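Local coordinates for protein fructokinase (Silicibacter sp., PDB 3C8U) that is a putative kinase of a fructose transport system, probably transferring phosphate from ATP to fructose or a related sugar, at residues Q9-R14 with A44-Q49; F83-F88 with R142-I147; C92-L95 with R100-Y103; Y133-A138 with D149-L154. All coordinates share one frame; numbering follows the deposited sequence.

Contact 1 (Q9-R14 with A44-Q49); sequences QGVLER and AALSAQ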
loop_
_atom_site.group_PDB
_atom_site.type_symbol
_atom_site.label_atom_id
_atom_site.label_comp_id
_atom_site.label_asym_id
_atom_site.label_seq_id
_atom_site.Cartn_x
_atom_site.Cartn_y
_atom_site.Cartn_z
ATOM N N GLN A 9 19.481 -0.395 -3.586
ATOM C CA GLN A 9 20.360 -0.386 -4.763
ATOM C C GLN A 9 19.626 -0.960 -5.972
ATOM O O GLN A 9 19.703 -0.409 -7.064
ATOM C CB GLN A 9 21.669 -1.146 -4.500
ATOM C CG GLN A 9 22.538 -1.337 -5.740
ATOM C CD GLN A 9 23.104 -0.038 -6.347
ATOM O OE1 GLN A 9 23.144 0.992 -5.703
ATOM N NE2 GLN A 9 23.534 -0.105 -7.601
ATOM N N GLY A 10 18.830 -1.996 -5.725
ATOM C CA GLY A 10 18.056 -2.639 -6.786
ATOM C C GLY A 10 17.006 -1.728 -7.389
ATOM O O GLY A 10 16.782 -1.685 -8.602
ATOM N N VAL A 11 16.388 -0.929 -6.527
ATOM C CA VAL A 11 15.423 0.073 -6.980
ATOM C C VAL A 11 16.137 1.114 -7.813
ATOM O O VAL A 11 15.724 1.436 -8.941
ATOM C CB VAL A 11 14.663 0.740 -5.789
ATOM C CG1 VAL A 11 13.852 1.965 -6.268
ATOM C CG2 VAL A 11 13.777 -0.310 -5.124
ATOM N N LEU A 12 17.269 1.584 -7.303
ATOM C CA LEU A 12 18.005 2.647 -7.998
ATOM C C LEU A 12 18.426 2.235 -9.416
ATOM O O LEU A 12 18.369 3.022 -10.358
ATOM C CB LEU A 12 19.243 3.098 -7.216
ATOM C CG LEU A 12 18.999 3.891 -5.935
ATOM C CD1 LEU A 12 20.322 4.274 -5.284
ATOM C CD2 LEU A 12 18.177 5.120 -6.231
ATOM N N GLU A 13 18.851 1.006 -9.552
ATOM C CA GLU A 13 19.370 0.485 -10.827
ATOM C C GLU A 13 18.268 0.403 -11.844
ATOM O O GLU A 13 18.517 0.376 -13.044
ATOM C CB GLU A 13 19.949 -0.933 -10.688
ATOM C CG GLU A 13 21.141 -1.008 -9.800
ATOM C CD GLU A 13 21.582 -2.438 -9.582
ATOM O OE1 GLU A 13 20.832 -3.365 -9.955
ATOM O OE2 GLU A 13 22.659 -2.605 -9.000
ATOM N N ARG A 14 17.057 0.308 -11.347
ATOM C CA ARG A 14 15.895 0.082 -12.214
ATOM C C ARG A 14 15.166 1.368 -12.569
ATOM O O ARG A 14 14.363 1.411 -13.506
ATOM C CB ARG A 14 14.949 -0.927 -11.592
ATOM C CG ARG A 14 15.540 -2.323 -11.571
ATOM C CD ARG A 14 14.595 -3.257 -10.800
ATOM N NE ARG A 14 14.963 -4.681 -10.890
ATOM C CZ ARG A 14 16.022 -5.217 -10.306
ATOM N NH1 ARG A 14 16.871 -4.468 -9.607
ATOM N NH2 ARG A 14 16.252 -6.517 -10.444
ATOM N N ALA A 44 14.081 6.384 3.067
ATOM C CA ALA A 44 15.196 7.091 3.707
ATOM C C ALA A 44 16.521 6.701 3.017
ATOM O O ALA A 44 17.404 7.513 2.824
ATOM C CB ALA A 44 15.241 6.773 5.220
ATOM N N ALA A 45 16.601 5.439 2.627
ATOM C CA ALA A 45 17.804 4.882 1.999
ATOM C C ALA A 45 17.995 5.521 0.634
ATOM O O ALA A 45 19.097 5.927 0.268
ATOM C CB ALA A 45 17.713 3.353 1.895
ATOM N N LEU A 46 16.886 5.689 -0.077
ATOM C CA LEU A 46 16.928 6.271 -1.444
ATOM C C LEU A 46 17.287 7.767 -1.366
ATOM O O LEU A 46 18.131 8.292 -2.121
ATOM C CB LEU A 46 15.599 6.063 -2.171
ATOM C CG LEU A 46 15.272 4.624 -2.651
ATOM C CD1 LEU A 46 13.772 4.484 -2.912
ATOM C CD2 LEU A 46 16.079 4.234 -3.901
ATOM N N SER A 47 16.656 8.440 -0.416
ATOM C CA SER A 47 16.926 9.849 -0.200
ATOM C C SER A 47 18.436 10.052 0.044
ATOM O O SER A 47 19.051 10.998 -0.478
ATOM C CB SER A 47 16.088 10.408 0.967
ATOM O OG SER A 47 14.680 10.250 0.736
ATOM N N ALA A 48 19.033 9.126 0.769
ATOM C CA ALA A 48 20.452 9.237 1.171
ATOM C C ALA A 48 21.372 9.037 -0.037
ATOM O O ALA A 48 22.562 9.390 -0.009
ATOM C CB ALA A 48 20.808 8.229 2.301
ATOM N N GLN A 49 20.798 8.468 -1.089
ATOM C CA GLN A 49 21.540 8.181 -2.320
ATOM C C GLN A 49 21.175 9.207 -3.367
ATOM O O GLN A 49 21.367 8.976 -4.559
ATOM C CB GLN A 49 21.235 6.787 -2.865
ATOM C CG GLN A 49 21.677 5.653 -1.974
ATOM C CD GLN A 49 23.150 5.619 -1.701
ATOM O OE1 GLN A 49 23.978 6.061 -2.497
ATOM N NE2 GLN A 49 23.496 5.014 -0.589
#

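Contact 2 (F83-F88 with R142-I147); sequences FDFEGF and RDLTAI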
loop_
_atom_site.group_PDB
_atom_site.type_symbol
_atom_site.label_atom_id
_atom_site.label_comp_id
_atom_site.label_asym_id
_atom_site.label_seq_id
_atom_site.Cartn_x
_atom_site.Cartn_y
_atom_site.Cartn_z
ATOM N N PHE A 83 -12.587 0.434 -1.726
ATOM C CA PHE A 83 -11.700 1.575 -2.027
ATOM C C PHE A 83 -12.231 2.395 -3.191
ATOM O O PHE A 83 -12.914 1.886 -4.064
ATOM C CB PHE A 83 -10.285 1.099 -2.356
ATOM C CG PHE A 83 -9.498 0.683 -1.137
ATOM C CD1 PHE A 83 -9.640 -0.578 -0.623
ATOM C CD2 PHE A 83 -8.686 1.579 -0.479
ATOM C CE1 PHE A 83 -8.984 -0.948 0.507
ATOM C CE2 PHE A 83 -8.001 1.201 0.670
ATOM C CZ PHE A 83 -8.157 -0.049 1.159
ATOM N N ASP A 84 -11.915 3.683 -3.150
ATOM C CA ASP A 84 -12.131 4.582 -4.294
ATOM C C ASP A 84 -11.040 4.333 -5.321
ATOM O O ASP A 84 -10.042 5.050 -5.371
ATOM C CB ASP A 84 -12.136 6.049 -3.836
ATOM C CG ASP A 84 -12.292 7.025 -4.966
ATOM O OD1 ASP A 84 -12.725 6.630 -6.088
ATOM O OD2 ASP A 84 -11.933 8.203 -4.734
ATOM N N PHE A 85 -11.219 3.287 -6.124
ATOM C CA PHE A 85 -10.189 2.899 -7.111
ATOM C C PHE A 85 -9.888 4.011 -8.116
ATOM O O PHE A 85 -8.747 4.366 -8.356
ATOM C CB PHE A 85 -10.573 1.643 -7.896
ATOM C CG PHE A 85 -9.677 1.433 -9.083
ATOM C CD1 PHE A 85 -8.382 0.981 -8.902
ATOM C CD2 PHE A 85 -10.105 1.741 -10.373
ATOM C CE1 PHE A 85 -7.531 0.851 -9.992
ATOM C CE2 PHE A 85 -9.244 1.610 -11.461
ATOM C CZ PHE A 85 -7.974 1.165 -11.257
ATOM N N GLU A 86 -10.942 4.600 -8.673
ATOM C CA GLU A 86 -10.792 5.614 -9.711
ATOM C C GLU A 86 -10.057 6.841 -9.153
ATOM O O GLU A 86 -9.218 7.440 -9.827
ATOM C CB GLU A 86 -12.152 6.013 -10.342
ATOM C CG GLU A 86 -12.935 4.877 -11.024
ATOM C CD GLU A 86 -14.058 5.377 -11.959
ATOM O OE1 GLU A 86 -13.750 6.042 -12.968
ATOM O OE2 GLU A 86 -15.253 5.120 -11.683
ATOM N N GLY A 87 -10.358 7.189 -7.919
ATOM C CA GLY A 87 -9.679 8.317 -7.246
ATOM C C GLY A 87 -8.222 8.016 -6.974
ATOM O O GLY A 87 -7.334 8.859 -7.167
ATOM N N PHE A 88 -7.964 6.789 -6.546
ATOM C CA PHE A 88 -6.555 6.361 -6.279
ATOM C C PHE A 88 -5.792 6.372 -7.593
ATOM O O PHE A 88 -4.657 6.832 -7.679
ATOM C CB PHE A 88 -6.532 4.960 -5.655
ATOM C CG PHE A 88 -5.144 4.430 -5.370
ATOM C CD1 PHE A 88 -4.233 5.164 -4.617
ATOM C CD2 PHE A 88 -4.768 3.207 -5.853
ATOM C CE1 PHE A 88 -2.975 4.658 -4.351
ATOM C CE2 PHE A 88 -3.509 2.688 -5.587
ATOM C CZ PHE A 88 -2.612 3.429 -4.846
ATOM N N ARG A 142 -5.493 -4.113 -12.084
ATOM C CA ARG A 142 -4.398 -4.768 -12.834
ATOM C C ARG A 142 -3.714 -3.751 -13.749
ATOM O O ARG A 142 -2.557 -3.917 -14.150
ATOM C CB ARG A 142 -4.886 -5.992 -13.627
ATOM C CG ARG A 142 -5.856 -5.688 -14.752
ATOM C CD ARG A 142 -6.036 -6.919 -15.618
ATOM N NE ARG A 142 -6.498 -8.076 -14.862
ATOM C CZ ARG A 142 -7.742 -8.542 -14.903
ATOM N NH1 ARG A 142 -8.667 -7.927 -15.624
ATOM N NH2 ARG A 142 -8.071 -9.600 -14.194
ATOM N N ASP A 143 -4.421 -2.660 -13.989
ATOM C CA ASP A 143 -3.925 -1.600 -14.865
ATOM C C ASP A 143 -2.906 -0.725 -14.171
ATOM O O ASP A 143 -2.194 0.044 -14.812
ATOM C CB ASP A 143 -5.038 -0.715 -15.380
ATOM C CG ASP A 143 -5.985 -1.459 -16.275
ATOM O OD1 ASP A 143 -5.592 -2.480 -16.848
ATOM O OD2 ASP A 143 -7.122 -1.010 -16.387
ATOM N N LEU A 144 -2.822 -0.865 -12.853
ATOM C CA LEU A 144 -1.899 -0.035 -12.094
ATOM C C LEU A 144 -0.449 -0.427 -12.371
ATOM O O LEU A 144 0.464 0.408 -12.305
ATOM C CB LEU A 144 -2.177 -0.091 -10.592
ATOM C CG LEU A 144 -3.478 0.527 -10.099
ATOM C CD1 LEU A 144 -3.590 0.264 -8.599
ATOM C CD2 LEU A 144 -3.568 2.013 -10.436
ATOM N N THR A 145 -0.223 -1.685 -12.692
ATOM C CA THR A 145 1.160 -2.172 -12.889
ATOM C C THR A 145 1.867 -1.425 -14.022
ATOM O O THR A 145 3.069 -1.281 -14.042
ATOM C CB THR A 145 1.215 -3.676 -13.174
ATOM O OG1 THR A 145 0.498 -3.975 -14.375
ATOM C CG2 THR A 145 0.624 -4.441 -12.038
ATOM N N ALA A 146 1.088 -0.922 -14.946
ATOM C CA ALA A 146 1.641 -0.180 -16.080
ATOM C C ALA A 146 2.153 1.164 -15.623
ATOM O O ALA A 146 2.927 1.814 -16.319
ATOM C CB ALA A 146 0.604 0.011 -17.164
ATOM N N ILE A 147 1.686 1.605 -14.456
ATOM C CA ILE A 147 2.015 2.963 -13.958
ATOM C C ILE A 147 3.324 2.968 -13.170
ATOM O O ILE A 147 4.027 3.958 -13.096
ATOM C CB ILE A 147 0.922 3.523 -12.979
ATOM C CG1 ILE A 147 -0.444 3.588 -13.642
ATOM C CG2 ILE A 147 1.235 4.959 -12.517
ATOM C CD1 ILE A 147 -1.487 4.141 -12.706
#

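Contact 3 (C92-L95 with R100-Y103); sequences CHAL and RVIY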
loop_
_atom_site.group_PDB
_atom_site.type_symbol
_atom_site.label_atom_id
_atom_site.label_comp_id
_atom_site.label_asym_id
_atom_site.label_seq_id
_atom_site.Cartn_x
_atom_site.Cartn_y
_atom_site.Cartn_z
ATOM N N CYS A 92 -2.348 8.486 -8.647
ATOM C CA CYS A 92 -1.144 7.872 -9.208
ATOM C C CYS A 92 -0.704 8.606 -10.482
ATOM O O CYS A 92 0.499 8.931 -10.671
ATOM C CB CYS A 92 -1.367 6.387 -9.489
ATOM S SG CYS A 92 -1.513 5.435 -7.952
ATOM N N HIS A 93 -1.684 8.909 -11.315
ATOM C CA HIS A 93 -1.396 9.656 -12.558
ATOM C C HIS A 93 -0.889 11.060 -12.278
ATOM O O HIS A 93 0.088 11.525 -12.907
ATOM C CB HIS A 93 -2.552 9.634 -13.542
ATOM C CG HIS A 93 -2.708 8.307 -14.224
ATOM N ND1 HIS A 93 -1.720 7.758 -15.023
ATOM C CD2 HIS A 93 -3.725 7.410 -14.217
ATOM C CE1 HIS A 93 -2.123 6.579 -15.470
ATOM N NE2 HIS A 93 -3.332 6.342 -14.998
ATOM N N ALA A 94 -1.517 11.720 -11.304
ATOM C CA ALA A 94 -1.186 13.128 -10.978
ATOM C C ALA A 94 0.251 13.222 -10.456
ATOM O O ALA A 94 0.995 14.153 -10.764
ATOM C CB ALA A 94 -2.165 13.729 -9.944
ATOM N N LEU A 95 0.636 12.205 -9.724
ATOM C CA LEU A 95 1.966 12.176 -9.088
ATOM C C LEU A 95 3.123 12.230 -10.071
ATOM O O LEU A 95 4.206 12.778 -9.780
ATOM C CB LEU A 95 2.119 10.974 -8.175
ATOM C CG LEU A 95 1.435 11.102 -6.819
ATOM C CD1 LEU A 95 1.427 9.755 -6.086
ATOM C CD2 LEU A 95 2.068 12.231 -5.962
ATOM N N ARG A 100 3.020 19.375 -7.232
ATOM C CA ARG A 100 2.500 19.346 -5.869
ATOM C C ARG A 100 1.150 18.661 -5.877
ATOM O O ARG A 100 0.264 19.028 -6.637
ATOM C CB ARG A 100 2.382 20.783 -5.356
ATOM C CG ARG A 100 2.263 20.953 -3.850
ATOM C CD ARG A 100 2.463 22.429 -3.454
ATOM N NE ARG A 100 3.734 22.640 -2.770
ATOM C CZ ARG A 100 4.772 23.278 -3.298
ATOM N NH1 ARG A 100 4.696 23.795 -4.522
ATOM N NH2 ARG A 100 5.888 23.404 -2.594
ATOM N N VAL A 101 1.010 17.658 -5.031
ATOM C CA VAL A 101 -0.223 16.876 -4.975
ATOM C C VAL A 101 -0.673 16.613 -3.570
ATOM O O VAL A 101 0.004 15.974 -2.781
ATOM C CB VAL A 101 -0.112 15.497 -5.743
ATOM C CG1 VAL A 101 -1.481 14.748 -5.757
ATOM C CG2 VAL A 101 0.365 15.681 -7.204
ATOM N N ILE A 102 -1.883 17.078 -3.301
ATOM C CA ILE A 102 -2.588 16.855 -2.046
ATOM C C ILE A 102 -3.333 15.526 -2.075
ATOM O O ILE A 102 -3.960 15.157 -3.091
ATOM C CB ILE A 102 -3.584 18.009 -1.727
ATOM C CG1 ILE A 102 -2.841 19.359 -1.648
ATOM C CG2 ILE A 102 -4.372 17.713 -0.426
ATOM C CD1 ILE A 102 -1.868 19.448 -0.514
ATOM N N TYR A 103 -3.279 14.805 -0.947
ATOM C CA TYR A 103 -3.980 13.508 -0.836
ATOM C C TYR A 103 -4.436 13.177 0.583
ATOM O O TYR A 103 -3.987 13.807 1.539
ATOM C CB TYR A 103 -3.094 12.407 -1.451
ATOM C CG TYR A 103 -1.877 12.032 -0.630
ATOM C CD1 TYR A 103 -0.683 12.689 -0.776
ATOM C CD2 TYR A 103 -1.934 10.977 0.272
ATOM C CE1 TYR A 103 0.430 12.347 -0.006
ATOM C CE2 TYR A 103 -0.843 10.645 1.045
ATOM C CZ TYR A 103 0.335 11.313 0.895
ATOM O OH TYR A 103 1.411 10.923 1.673
#

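Contact 4 (Y133-A138 with D149-L154); sequences YLLFDA and DVSIRL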
loop_
_atom_site.group_PDB
_atom_site.type_symbol
_atom_site.label_atom_id
_atom_site.label_comp_id
_atom_site.label_asym_id
_atom_site.label_seq_id
_atom_site.Cartn_x
_atom_site.Cartn_y
_atom_site.Cartn_z
ATOM N N TYR A 133 -3.198 -3.705 -2.770
ATOM C CA TYR A 133 -3.721 -4.053 -4.107
ATOM C C TYR A 133 -2.965 -3.442 -5.274
ATOM O O TYR A 133 -3.580 -3.064 -6.267
ATOM C CB TYR A 133 -5.217 -3.688 -4.209
ATOM C CG TYR A 133 -6.011 -4.291 -3.071
ATOM C CD1 TYR A 133 -6.108 -5.673 -2.927
ATOM C CD2 TYR A 133 -6.628 -3.493 -2.123
ATOM C CE1 TYR A 133 -6.808 -6.234 -1.869
ATOM C CE2 TYR A 133 -7.327 -4.051 -1.064
ATOM C CZ TYR A 133 -7.415 -5.416 -0.943
ATOM O OH TYR A 133 -8.113 -5.967 0.117
ATOM N N LEU A 134 -1.631 -3.399 -5.160
ATOM C CA LEU A 134 -0.788 -2.743 -6.163
ATOM C C LEU A 134 -0.269 -3.664 -7.248
ATOM O O LEU A 134 0.267 -3.202 -8.259
ATOM C CB LEU A 134 0.362 -1.984 -5.503
ATOM C CG LEU A 134 -0.066 -0.923 -4.453
ATOM C CD1 LEU A 134 1.174 -0.069 -4.100
ATOM C CD2 LEU A 134 -1.271 -0.032 -4.880
ATOM N N LEU A 135 -0.473 -4.959 -7.018
ATOM C CA LEU A 135 -0.034 -6.046 -7.912
ATOM C C LEU A 135 -1.154 -7.080 -8.009
ATOM O O LEU A 135 -0.969 -8.286 -7.892
ATOM C CB LEU A 135 1.268 -6.683 -7.408
ATOM C CG LEU A 135 2.516 -5.789 -7.573
ATOM C CD1 LEU A 135 3.783 -6.444 -7.030
ATOM C CD2 LEU A 135 2.732 -5.331 -9.025
ATOM N N PHE A 136 -2.344 -6.536 -8.165
ATOM C CA PHE A 136 -3.598 -7.287 -7.999
ATOM C C PHE A 136 -4.338 -7.510 -9.318
ATOM O O PHE A 136 -4.756 -6.576 -10.017
ATOM C CB PHE A 136 -4.460 -6.528 -6.970
ATOM C CG PHE A 136 -5.673 -7.263 -6.509
ATOM C CD1 PHE A 136 -5.565 -8.447 -5.788
ATOM C CD2 PHE A 136 -6.938 -6.732 -6.741
ATOM C CE1 PHE A 136 -6.702 -9.107 -5.338
ATOM C CE2 PHE A 136 -8.091 -7.396 -6.305
ATOM C CZ PHE A 136 -7.977 -8.581 -5.611
ATOM N N ASP A 137 -4.461 -8.790 -9.651
ATOM C CA ASP A 137 -4.993 -9.221 -10.951
ATOM C C ASP A 137 -6.527 -9.267 -10.928
ATOM O O ASP A 137 -7.177 -10.312 -10.819
ATOM C CB ASP A 137 -4.365 -10.551 -11.361
ATOM C CG ASP A 137 -4.609 -10.910 -12.822
ATOM O OD1 ASP A 137 -5.220 -10.152 -13.603
ATOM O OD2 ASP A 137 -4.148 -11.992 -13.192
ATOM N N ALA A 138 -7.055 -8.068 -11.015
ATOM C CA ALA A 138 -8.503 -7.804 -11.135
ATOM C C ALA A 138 -8.744 -6.587 -12.012
ATOM O O ALA A 138 -7.856 -5.748 -12.181
ATOM C CB ALA A 138 -9.120 -7.554 -9.775
ATOM N N ASP A 149 7.081 2.420 -11.911
ATOM C CA ASP A 149 8.400 2.359 -12.526
ATOM C C ASP A 149 9.185 1.171 -12.028
ATOM O O ASP A 149 9.924 0.531 -12.773
ATOM C CB ASP A 149 9.154 3.681 -12.347
ATOM C CG ASP A 149 8.454 4.820 -13.054
ATOM O OD1 ASP A 149 8.349 4.804 -14.308
ATOM O OD2 ASP A 149 8.032 5.758 -12.363
ATOM N N VAL A 150 9.007 0.888 -10.743
ATOM C CA VAL A 150 9.590 -0.290 -10.090
ATOM C C VAL A 150 8.519 -0.815 -9.145
ATOM O O VAL A 150 7.780 -0.053 -8.527
ATOM C CB VAL A 150 10.910 0.004 -9.300
ATOM C CG1 VAL A 150 11.491 -1.274 -8.646
ATOM C CG2 VAL A 150 11.968 0.708 -10.197
ATOM N N SER A 151 8.401 -2.116 -9.076
ATOM C CA SER A 151 7.453 -2.730 -8.161
ATOM C C SER A 151 8.107 -3.785 -7.291
ATOM O O SER A 151 9.013 -4.550 -7.708
ATOM C CB SER A 151 6.277 -3.323 -8.926
ATOM O OG SER A 151 6.672 -4.537 -9.550
ATOM N N ILE A 152 7.638 -3.770 -6.053
ATOM C CA ILE A 152 8.112 -4.631 -4.976
ATOM C C ILE A 152 6.935 -5.340 -4.317
ATOM O O ILE A 152 5.963 -4.718 -3.890
ATOM C CB ILE A 152 8.848 -3.845 -3.855
ATOM C CG1 ILE A 152 9.935 -2.942 -4.431
ATOM C CG2 ILE A 152 9.396 -4.830 -2.771
ATOM C CD1 ILE A 152 10.489 -1.898 -3.461
ATOM N N ARG A 153 7.047 -6.653 -4.238
ATOM C CA ARG A 153 6.122 -7.449 -3.448
ATOM C C ARG A 153 6.769 -7.834 -2.136
ATOM O O ARG A 153 7.881 -8.364 -2.092
ATOM C CB ARG A 153 5.656 -8.691 -4.195
ATOM C CG ARG A 153 5.044 -9.743 -3.254
ATOM C CD ARG A 153 4.496 -10.921 -4.044
ATOM N NE ARG A 153 3.275 -10.543 -4.723
ATOM C CZ ARG A 153 3.159 -10.423 -6.034
ATOM N NH1 ARG A 153 4.208 -10.709 -6.811
ATOM N NH2 ARG A 153 1.989 -10.044 -6.559
ATOM N N LEU A 154 6.060 -7.484 -1.068
ATOM C CA LEU A 154 6.386 -7.902 0.294
ATOM C C LEU A 154 5.710 -9.252 0.537
ATOM O O LEU A 154 4.508 -9.362 0.596
ATOM C CB LEU A 154 5.948 -6.827 1.302
ATOM C CG LEU A 154 6.087 -7.110 2.798
ATOM C CD1 LEU A 154 7.422 -7.766 3.136
ATOM C CD2 LEU A 154 5.881 -5.808 3.604
#

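Contact 1 (Q9-R14 with A44-Q49)
The amide of Q49 takes little part in the meeting of Q49 with L12: L12 CD1 comes up against the aliphatic root of the glutamine, 3.6 Å from Q49 CB, with Q49 CG next. The other flat groups are spent along helix 4-14 itself. G10 O lies in the guanidinium plane of R14, at its edge, and receives R14 NH1 at 3.0 Å from above the carbonyl plane. The amide of Q9, one turn before E13, sends NE2 almost in its own plane to the anti side of E13 OE2, again at 3.0 Å. Neither bond spans the two helices.

What does span them is apolar. L46, extended with chi2 at 161°, reaches across so that its CD2 lies 4.0 Å from V11 CG1, the two side chains roughly perpendicular. L12 and L46 run antiparallel past one another; their CD2 atoms are modelled only 3.3 Å apart, but L12 has a second conformer, so this tightness is doubtful. C8, a turn earlier than L12, also receives L46 and Q49.

V11 continues onto I152 and L203 of the parallel sheet. The contact thus joins the N-terminal helix to helix 36-48, which follows a Walker A-like loop, in a helical layer flanking a 2-3-1-4-5 sheet characteristic of P-loop kinases.

Contact 2 (F83-F88 with R142-I147)
L144 points its forked end between two phenylalanines of the opposing segment and gives each a different branch. L144 CG comes to the rim of the F85 ring near its plane, 4.1 Å from F85 CE1, while CD2 stands to one side of the plane near the same corner; the two side chains run past each other in opposite directions. F88 is met by the other methyl: L144 CD1 lies 3.9 Å from F88 CE2 and approaches the ring obliquely, the side chains here crossing at about a right angle.

Both phenylalanines carry CG anti to the backbone N (chi1 168° for F85 and 179° for F88), which throws the two rings off the first turn of helix 85-97 to the same leucine. That turn is fixed by D84 at the N-cap: its OD1 accepts from G87 N at 3.0 Å, the donor standing well above the carboxylate plane. Beyond the leucine, F85 also meets the ring of W141 and F88 that of F61, which makes L144 one member of a larger apolar cluster between this helix and the loop leading to strand 150-154. Cutting L144 back to an alanine is likely to remove the methyl contacts at F85 CE1 and F88 CE2 and open a gap there, although W141 and L134 would still touch the rings.

No hydrogen bond links the two segments. Their polar bonds are made elsewhere, as in I147 N to L144 O at 2.7 Å, and cohesion across the contact therefore rests on burial and dispersion, with shape deciding the fit.

Contact 3 (C92-L95 with R100-Y103)
V101 turns its isopropyl group onto A94 and L95, near the C-terminal end of helix 85-97. With CG1 anti to the backbone N (chi1 -175°), the other methyl, CG2, is brought round to the helix, 4.2 Å from A94 CB and 3.9 Å from the carbonyl oxygen of the same alanine, A94 O. L95 approaches from beside it. Its CG is anti to the carbonyl carbon and its chi2 is extended at 170°, a shape that brings CD2 3.9 Å from V101 CB, the two side chains crossing at about a right angle.

Helix 85-97 gives way after a short loop to strand 101-107, which with strand 112-120 forms an antiparallel beta hairpin; the first residue of the strand packs back on the helix it has just left. V101 bonds through its backbone to V120, whose side chain touches L95 as well. L91, a turn before L95, adds to the cover over V101.

Two residues further on, the Y103 ring meets V101 O at its edge, in the ring plane, the oxygen 3.9 Å from Y103 CD1. On the helix side, L95 O accepts a hydrogen bond from R22 NH1.

Contact 4 (Y133-A138 with D149-L154)
A leucine methyl lies over a buried guanidinium group: L135 CD1 sits 3.9 Å above one face of R153, displaced toward the rim. The same leucine also touches the arginine with its root, L135 CB being 3.5 Å from R153 NH2. Such a close fit depends on the arginine folding back, since its chain is extended as far as CG and CD and then bends at chi3 (-73°), turning one face of the flat group to L135 CD1.

The second methyl reaches further down strand 150-154, where L135 CD2 meets S151 OG and S151 CB, both at 4.1 Å. L135 thus bridges alternate residues on one side of the strand, whereas I152 faces away, toward V25 and L27 of strand 23-28. Within the loop, F136 has Y133 CD1 over the centre of its ring.

The guanidinium face and S151 would probably both lose their methyl neighbour if an alanine stood in place of L135, although CB would still meet NH2. The polar end of R153 is satisfied elsewhere, NH2 donating to L199 O; the backbone of L135 also bonds to L199.

The chemistry is therefore divided: apolar carbon covers one face of a cationic group whose N-H bonds point to other partners. The bond of NH2 to L199 O, with L135 over one face, probably limits how far the guanidinium can turn, close to, though not touching, the Walker A-like loop.

Overall arrangement
From the N terminus, contact 1 closes first, bringing helix 36-48 back to helix 4-14 around strand 23-28 and the Walker A-like loop. Contact 2 opens later and spans a long excursion from the start of helix 85-97 to the loop before strand 150-154. Contact 3 falls wholly within that excursion, tying the same helix to the two-stranded antiparallel sheet; I147 of contact 2 packs on C92 and H93. Contact 4 crosses contact 2, its segments alternating with those of 83-88 and 142-147, and the two are joined by the R142-D137 salt bridge. Strand 150-154 then returns to contact 1, where V150 packs on R14, linking loop, central sheet and N-terminal helix.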